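Local coordinates for protein methylglyoxal reductase (NADPH-dependent) (PDB 6KWS) that probably reduces methylglyoxal with NADPH as the electron donor, as a member of the dihydroflavonol-4-reductase branch of the epimerase/dehydratase family, at residues A[217-220]-A[221-225]; A[274-277]-A[278-282]; A[330-333]-A[334-338]. The protein carries 1 engineered substitution. All blocks are in the same frame, centred on the assembly; numbering follows the deposited sequence.

Contact 1 of 3, residues A[217-220]-A[221-225]; sequences IINS and ILKLK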
loop_
_atom_site.group_PDB
_atom_site.type_symbol
_atom_site.label_atom_id
_atom_site.label_comp_id
_atom_site.label_asym_id
_atom_site.label_seq_id
_atom_site.Cartn_x
_atom_site.Cartn_y
_atom_site.Cartn_z
ATOM N N ILE A 217 -4.283 -5.329 -12.339
ATOM C CA ILE A 217 -3.456 -6.295 -13.061
ATOM C C ILE A 217 -4.197 -7.622 -13.200
ATOM O O ILE A 217 -4.315 -8.184 -14.297
ATOM C CB ILE A 217 -2.105 -6.464 -12.344
ATOM C CG1 ILE A 217 -1.484 -5.084 -12.157
ATOM C CG2 ILE A 217 -1.188 -7.389 -13.112
ATOM C CD1 ILE A 217 -0.142 -5.100 -11.528
ATOM N N ILE A 218 -4.734 -8.121 -12.087
ATOM C CA ILE A 218 -5.514 -9.356 -12.099
ATOM C C ILE A 218 -6.813 -9.160 -12.873
ATOM O O ILE A 218 -7.188 -9.978 -13.722
ATOM C CB ILE A 218 -5.775 -9.810 -10.653
ATOM C CG1 ILE A 218 -4.439 -10.199 -10.008
ATOM C CG2 ILE A 218 -6.767 -10.953 -10.620
ATOM C CD1 ILE A 218 -4.473 -10.369 -8.519
ATOM N N ASN A 219 -7.518 -8.064 -12.584
ATOM C CA ASN A 219 -8.768 -7.760 -13.272
ATOM C C ASN A 219 -8.576 -7.690 -14.783
ATOM O O ASN A 219 -9.430 -8.161 -15.544
ATOM C CB ASN A 219 -9.332 -6.437 -12.751
ATOM C CG ASN A 219 -10.822 -6.334 -12.936
ATOM O OD1 ASN A 219 -11.511 -7.345 -12.983
ATOM N ND2 ASN A 219 -11.329 -5.117 -13.063
ATOM N N SER A 220 -7.466 -7.100 -15.238
ATOM C CA SER A 220 -7.272 -6.930 -16.669
ATOM C C SER A 220 -7.124 -8.276 -17.375
ATOM O O SER A 220 -7.504 -8.403 -18.546
ATOM C CB SER A 220 -6.064 -6.036 -16.925
ATOM O OG SER A 220 -4.865 -6.770 -16.762
ATOM N N ILE A 221 -6.605 -9.294 -16.676
ATOM C CA ILE A 221 -6.618 -10.657 -17.212
ATOM C C ILE A 221 -8.045 -11.111 -17.510
ATOM O O ILE A 221 -8.312 -11.727 -18.550
ATOM C CB ILE A 221 -5.937 -11.638 -16.244
ATOM C CG1 ILE A 221 -4.475 -11.268 -15.972
ATOM C CG2 ILE A 221 -6.070 -13.046 -16.762
ATOM C CD1 ILE A 221 -3.649 -11.123 -17.194
ATOM N N LEU A 222 -8.984 -10.834 -16.599
ATOM C CA LEU A 222 -10.343 -11.345 -16.767
ATOM C C LEU A 222 -11.068 -10.742 -17.961
ATOM O O LEU A 222 -12.103 -11.278 -18.362
ATOM C CB LEU A 222 -11.178 -11.102 -15.506
ATOM C CG LEU A 222 -10.663 -11.803 -14.254
ATOM C CD1 LEU A 222 -11.516 -11.504 -13.051
ATOM C CD2 LEU A 222 -10.603 -13.281 -14.503
ATOM N N LYS A 223 -10.568 -9.657 -18.542
ATOM C CA LYS A 223 -11.219 -9.055 -19.696
ATOM C C LYS A 223 -10.591 -9.469 -21.021
ATOM O O LYS A 223 -10.938 -8.904 -22.056
ATOM C CB LYS A 223 -11.213 -7.536 -19.576
ATOM C CG LYS A 223 -11.872 -7.026 -18.318
ATOM C CD LYS A 223 -11.795 -5.523 -18.301
ATOM C CE LYS A 223 -11.859 -4.986 -16.898
ATOM N NZ LYS A 223 -11.044 -3.744 -16.837
ATOM N N LEU A 224 -9.689 -10.433 -21.020
ATOM C CA LEU A 224 -9.101 -10.900 -22.263
ATOM C C LEU A 224 -9.957 -11.992 -22.897
ATOM O O LEU A 224 -10.563 -12.814 -22.206
ATOM C CB LEU A 224 -7.689 -11.426 -22.014
ATOM C CG LEU A 224 -6.779 -10.394 -21.365
ATOM C CD1 LEU A 224 -5.383 -10.969 -21.155
ATOM C CD2 LEU A 224 -6.751 -9.113 -22.206
ATOM N N LYS A 225 -10.001 -11.988 -24.246
ATOM C CA LYS A 225 -10.584 -12.999 -25.120
ATOM C C LYS A 225 -9.558 -14.100 -25.417
ATOM O O LYS A 225 -8.346 -13.847 -25.396
ATOM C CB LYS A 225 -11.058 -12.354 -26.425
ATOM C CG LYS A 225 -11.726 -10.983 -26.256
ATOM C CD LYS A 225 -12.597 -10.633 -27.459
ATOM C CE LYS A 225 -13.927 -9.983 -27.029
ATOM N NZ LYS A 225 -14.945 -10.915 -26.449
#

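Contact 2 of 3, residues A[274-277]-A[278-282]; sequences VDII and NDKFP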
loop_
_atom_site.group_PDB
_atom_site.type_symbol
_atom_site.label_atom_id
_atom_site.label_comp_id
_atom_site.label_asym_id
_atom_site.label_seq_id
_atom_site.Cartn_x
_atom_site.Cartn_y
_atom_site.Cartn_z
ATOM N N VAL A 274 -2.550 -15.827 -15.123
ATOM C CA VAL A 274 -3.302 -16.628 -16.092
ATOM C C VAL A 274 -3.366 -18.087 -15.653
ATOM O O VAL A 274 -4.452 -18.665 -15.519
ATOM C CB VAL A 274 -2.687 -16.499 -17.493
ATOM C CG1 VAL A 274 -3.415 -17.407 -18.458
ATOM C CG2 VAL A 274 -2.755 -15.051 -17.952
ATOM N N ASP A 275 -2.198 -18.692 -15.394
ATOM C CA ASP A 275 -2.140 -20.099 -14.988
ATOM C C ASP A 275 -3.004 -20.380 -13.760
ATOM O O ASP A 275 -3.750 -21.369 -13.733
ATOM C CB ASP A 275 -0.693 -20.520 -14.711
ATOM C CG ASP A 275 0.142 -20.679 -15.987
ATOM O OD1 ASP A 275 -0.445 -20.691 -17.102
ATOM O OD2 ASP A 275 1.394 -20.795 -15.867
ATOM N N ILE A 276 -2.902 -19.538 -12.722
ATOM C CA ILE A 276 -3.706 -19.747 -11.519
ATOM C C ILE A 276 -5.188 -19.701 -11.855
ATOM O O ILE A 276 -5.973 -20.539 -11.388
ATOM C CB ILE A 276 -3.361 -18.716 -10.434
ATOM C CG1 ILE A 276 -1.944 -18.939 -9.894
ATOM C CG2 ILE A 276 -4.374 -18.795 -9.314
ATOM C CD1 ILE A 276 -1.568 -18.016 -8.732
ATOM N N ILE A 277 -5.593 -18.726 -12.673
ATOM C CA ILE A 277 -7.007 -18.551 -12.976
ATOM C C ILE A 277 -7.512 -19.723 -13.812
ATOM O O ILE A 277 -8.551 -20.324 -13.502
ATOM C CB ILE A 277 -7.237 -17.192 -13.668
ATOM C CG1 ILE A 277 -6.841 -16.053 -12.713
ATOM C CG2 ILE A 277 -8.699 -17.028 -14.139
ATOM C CD1 ILE A 277 -6.938 -14.657 -13.329
ATOM N N ASN A 278 -6.757 -20.094 -14.858
ATOM C CA ASN A 278 -7.169 -21.214 -15.700
ATOM C C ASN A 278 -7.282 -22.514 -14.901
ATOM O O ASN A 278 -8.133 -23.356 -15.221
ATOM C CB ASN A 278 -6.220 -21.366 -16.888
ATOM C CG ASN A 278 -6.645 -20.517 -18.080
ATOM O OD1 ASN A 278 -7.810 -20.539 -18.464
ATOM N ND2 ASN A 278 -5.706 -19.793 -18.685
ATOM N N ASP A 279 -6.498 -22.669 -13.824
ATOM C CA ASP A 279 -6.555 -23.898 -13.034
ATOM C C ASP A 279 -7.537 -23.859 -11.855
ATOM O O ASP A 279 -7.880 -24.918 -11.317
ATOM C CB ASP A 279 -5.150 -24.262 -12.535
ATOM C CG ASP A 279 -4.365 -25.124 -13.567
ATOM O OD1 ASP A 279 -4.751 -26.313 -13.761
ATOM O OD2 ASP A 279 -3.385 -24.608 -14.198
ATOM N N LYS A 280 -8.050 -22.704 -11.452
ATOM C CA LYS A 280 -8.960 -22.689 -10.316
ATOM C C LYS A 280 -10.380 -22.267 -10.670
ATOM O O LYS A 280 -11.275 -22.380 -9.826
ATOM C CB LYS A 280 -8.417 -21.777 -9.206
ATOM C CG LYS A 280 -7.005 -22.113 -8.769
ATOM C CD LYS A 280 -6.964 -23.348 -7.922
ATOM C CE LYS A 280 -5.616 -24.041 -8.050
ATOM N NZ LYS A 280 -5.353 -24.959 -6.910
ATOM N N PHE A 281 -10.627 -21.797 -11.885
ATOM C CA PHE A 281 -11.949 -21.319 -12.270
ATOM C C PHE A 281 -12.347 -22.050 -13.543
ATOM O O PHE A 281 -12.207 -21.515 -14.660
ATOM C CB PHE A 281 -11.968 -19.801 -12.426
ATOM C CG PHE A 281 -11.691 -19.071 -11.150
ATOM C CD1 PHE A 281 -12.725 -18.626 -10.350
ATOM C CD2 PHE A 281 -10.386 -18.847 -10.737
ATOM C CE1 PHE A 281 -12.465 -17.950 -9.164
ATOM C CE2 PHE A 281 -10.121 -18.182 -9.559
ATOM C CZ PHE A 281 -11.165 -17.729 -8.769
ATOM N N PRO A 282 -12.852 -23.281 -13.401
ATOM C CA PRO A 282 -13.327 -24.043 -14.564
ATOM C C PRO A 282 -14.256 -23.231 -15.433
ATOM O O PRO A 282 -14.197 -23.312 -16.662
ATOM C CB PRO A 282 -14.046 -25.224 -13.912
ATOM C CG PRO A 282 -13.366 -25.375 -12.569
ATOM C CD PRO A 282 -13.108 -23.981 -12.132
#

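Contact 3 of 3, residues A[330-333]-A[334-338]; sequences TVEQ and IVNAH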
loop_
_atom_site.group_PDB
_atom_site.type_symbol
_atom_site.label_atom_id
_atom_site.label_comp_id
_atom_site.label_asym_id
_atom_site.label_seq_id
_atom_site.Cartn_x
_atom_site.Cartn_y
_atom_site.Cartn_z
ATOM N N THR A 330 -9.082 -12.868 -4.762
ATOM C CA THR A 330 -9.380 -11.644 -5.495
ATOM C C THR A 330 -10.377 -11.910 -6.613
ATOM O O THR A 330 -11.370 -11.184 -6.762
ATOM C CB THR A 330 -8.091 -11.050 -6.072
ATOM O OG1 THR A 330 -7.124 -10.900 -5.033
ATOM C CG2 THR A 330 -8.340 -9.695 -6.731
ATOM N N VAL A 331 -10.093 -12.922 -7.434
ATOM C CA VAL A 331 -10.975 -13.230 -8.548
ATOM C C VAL A 331 -12.352 -13.633 -8.033
ATOM O O VAL A 331 -13.383 -13.193 -8.568
ATOM C CB VAL A 331 -10.354 -14.326 -9.438
ATOM C CG1 VAL A 331 -11.343 -14.750 -10.542
ATOM C CG2 VAL A 331 -9.064 -13.842 -10.041
ATOM N N GLU A 332 -12.388 -14.484 -6.993
ATOM C CA GLU A 332 -13.656 -14.934 -6.428
ATOM C C GLU A 332 -14.526 -13.742 -6.091
ATOM O O GLU A 332 -15.703 -13.675 -6.465
ATOM C CB GLU A 332 -13.408 -15.779 -5.178
ATOM C CG GLU A 332 -14.473 -16.846 -4.919
ATOM C CD GLU A 332 -14.614 -17.228 -3.432
ATOM O OE1 GLU A 332 -15.491 -18.074 -3.111
ATOM O OE2 GLU A 332 -13.859 -16.677 -2.586
ATOM N N GLN A 333 -13.928 -12.753 -5.432
ATOM C CA GLN A 333 -14.668 -11.567 -5.040
ATOM C C GLN A 333 -15.194 -10.824 -6.254
ATOM O O GLN A 333 -16.373 -10.497 -6.321
ATOM C CB GLN A 333 -13.771 -10.684 -4.198
ATOM C CG GLN A 333 -14.489 -9.668 -3.371
ATOM C CD GLN A 333 -13.526 -8.674 -2.779
ATOM O OE1 GLN A 333 -12.543 -8.290 -3.413
ATOM N NE2 GLN A 333 -13.783 -8.267 -1.550
ATOM N N ILE A 334 -14.339 -10.574 -7.238
ATOM C CA ILE A 334 -14.761 -9.859 -8.440
ATOM C C ILE A 334 -15.892 -10.602 -9.143
ATOM O O ILE A 334 -16.912 -10.011 -9.516
ATOM C CB ILE A 334 -13.565 -9.659 -9.390
ATOM C CG1 ILE A 334 -12.464 -8.824 -8.730
ATOM C CG2 ILE A 334 -14.022 -9.061 -10.708
ATOM C CD1 ILE A 334 -11.247 -8.579 -9.629
ATOM N N VAL A 335 -15.711 -11.905 -9.368
ATOM C CA VAL A 335 -16.685 -12.662 -10.149
ATOM C C VAL A 335 -18.036 -12.683 -9.438
ATOM O O VAL A 335 -19.077 -12.363 -10.029
ATOM C CB VAL A 335 -16.151 -14.080 -10.431
ATOM C CG1 VAL A 335 -17.249 -14.984 -10.869
ATOM C CG2 VAL A 335 -15.096 -14.021 -11.511
ATOM N N ASN A 336 -18.040 -13.032 -8.151
ATOM C CA ASN A 336 -19.296 -13.061 -7.408
ATOM C C ASN A 336 -19.945 -11.684 -7.316
ATOM O O ASN A 336 -21.173 -11.585 -7.241
ATOM C CB ASN A 336 -19.079 -13.631 -6.003
ATOM C CG ASN A 336 -18.621 -15.082 -6.025
ATOM O OD1 ASN A 336 -18.745 -15.775 -7.049
ATOM N ND2 ASN A 336 -18.084 -15.550 -4.893
ATOM N N ALA A 337 -19.152 -10.613 -7.317
ATOM C CA ALA A 337 -19.734 -9.284 -7.163
ATOM C C ALA A 337 -20.469 -8.855 -8.422
ATOM O O ALA A 337 -21.483 -8.157 -8.335
ATOM C CB ALA A 337 -18.657 -8.263 -6.791
ATOM N N HIS A 338 -19.990 -9.279 -9.586
ATOM C CA HIS A 338 -20.690 -9.045 -10.838
ATOM C C HIS A 338 -21.980 -9.861 -10.955
ATOM O O HIS A 338 -22.702 -9.690 -11.943
ATOM C CB HIS A 338 -19.755 -9.355 -12.013
ATOM C CG HIS A 338 -18.549 -8.455 -12.101
ATOM N ND1 HIS A 338 -18.533 -7.168 -11.598
ATOM C CD2 HIS A 338 -17.320 -8.657 -12.646
ATOM C CE1 HIS A 338 -17.350 -6.620 -11.820
ATOM N NE2 HIS A 338 -16.599 -7.500 -12.461
#

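Contact 1 of 3, residues A[217-220]-A[221-225]
Asn219 and Lys223 meet one turn apart near the C-terminal end of helix 216-222, the helix of a beta-alpha-beta unit that runs from strand 196-198 to strand 234-239. The amide ND2 of Asn219 lies 3.9 Å from CE of Lys223, the two side chains crossing at a slant. Both polar ends look back to Glu216: ND2 donates to one carboxylate oxygen and also to the carbonyl of Gln209, while Lys223 NZ makes a salt bridge with the other oxygen. The tightly packed part is the buried flank of Ile218 and Ile221, which faces Leu273, Val274 and Ile277 of helix 270-280; Val331 of helix 323-337 covers Ile218 and Leu222. Here Ile221 turns CG1 to the side of its own backbone N (chi1 -60°), and that carbon rests 3.5 Å from Ile217 O. Leu222 and Asn219 cross at about a right angle, CD1 of Leu222 lying 4.2 Å from OD1 of Asn219. The looser flank holds Ser220 and the exposed Lys223. Ser220 OG sits between its backbone N and carbonyl carbon (chi1 78°) and bonds back to Ile217 O at 2.9 Å, tilted 33° from the carbonyl plane. The backbone bonds across the contact are all weak and mixed in spacing, Lys223 N to Ser220 O at 3.3 Å among them. Firmer ties come from side chains: Glu216 and Gln209 O satisfy the buried Asn219 amide nitrogen, Glu216 pairs with the Lys223 ammonium, and Ile217 O takes the serine hydroxyl.

Contact 2 of 3, residues A[274-277]-A[278-282]
Val274 and Asn278 lie side by side on helix 270-280 and point the same way. Asn278 N bonds to Val274 O at 2.8 Å, almost straight at hydrogen (176°). CG1 of Val274, anti to the backbone N and beside the carbonyl carbon (chi1 176°), is the branch nearest the Asn278 amide, 3.3 Å from ND2. Three residues on, Ile277 O takes two donors: Phe281 N at 3.0 Å, nearly in line with the carbonyl, and Lys280 N at 3.2 Å, which stands well above the carbonyl plane. The same oxygen meets the edge of the Phe281 ring in its plane, 3.6 Å from CD2, and CG2 of Ile277 packs on that ring carbon. Phe281 is the first residue to leave helical backbone angles, so this doubly gripped carbonyl marks the last turn. The helix directly follows strand 260-269, a member of the large mixed sheet of this Rossmann-type fold, and it lies away from the NADPH site. On the flank of Asp275, Asp279 N bonds to Asp275 O at 3.0 Å, while the two carboxylates stay apart, Asp275 OD1 lying 5.7 Å from Asp279 OD2. Beyond this first shell, Asp275 is fixed by Gln271 NE2 and by the backbone N of Gly294, which may temper the charge on Asp275. Asn278 ND2 donates to Pro289 O, holding the amide beside Val274, and the ring of Tyr328 meets that of Phe281 with the planes about 30° apart.

Contact 3 of 3, residues A[330-333]-A[334-338]
Val335 N bonds to Val331 O at 2.8 Å, nearly straight at hydrogen (172°). It is one of four successive four-residue bonds that make this a regular alpha-helix, 323-337, close to the C-terminus of the chain. Ile334 N to Thr330 O and Asn336 N to Glu332 O are almost as straight, whereas the last, Ala337 N to Gln333 O at 3.0 Å, bends to 140°. Two side chains carry polar groups held from outside: Thr330 OG1 is bonded to the carbonyl of Ser326 in the preceding turn, and Gln333 NE2 donates to Gln201 O. The extended Gln333 leaves the helix with CG opposite the backbone N (chi1 -161°) and reaches Pro200 and Ile207. Its side chain is about 6 Å from that of Phe12, a residue of the NADPH site. The packing is built around Val331 and Ile334. Val331 and Val335 lie alongside each other and point the same way, CG1 of the first 3.9 Å from CG2 of the second. CG1 of Ile334, beside its own backbone N, lies near Thr330 O, and CD1 of Ile334 lies 4.3 Å from CG2 of Thr330. The buried Val331 faces helix 216-222, while another flank is more open: Glu332 is partly exposed and Asn336 exposed. Glu332 and Asn336 slant across each other with carboxylate and amide planes well out of parallel, and Asn336 ND2 approaches CG of Glu332 to 3.8 Å.

In the fold
Contacts 1, 2 and 3 follow one another in series along the chain, on helices 216-222, 270-280 and 323-337. Their centres are about 12 Å apart for contact 1 with either of the others and about 14 Å for contacts 2 and 3. Helix 216-222 follows strand 196-198 and helix 270-280 follows strand 260-269 of the mixed sheet; the C-terminal helix 323-337 packs on both. Val331 stands at the junction: its CG2 is 3.7 Å from CG2 of Ile218, and its CG1 is 3.5 Å from CZ of Phe281. Side chains of contacts 1 and 3 come within about 6 to 9 Å of those of NADPH-site residues Phe12 and Val197, whereas contact 2 lies away from the site.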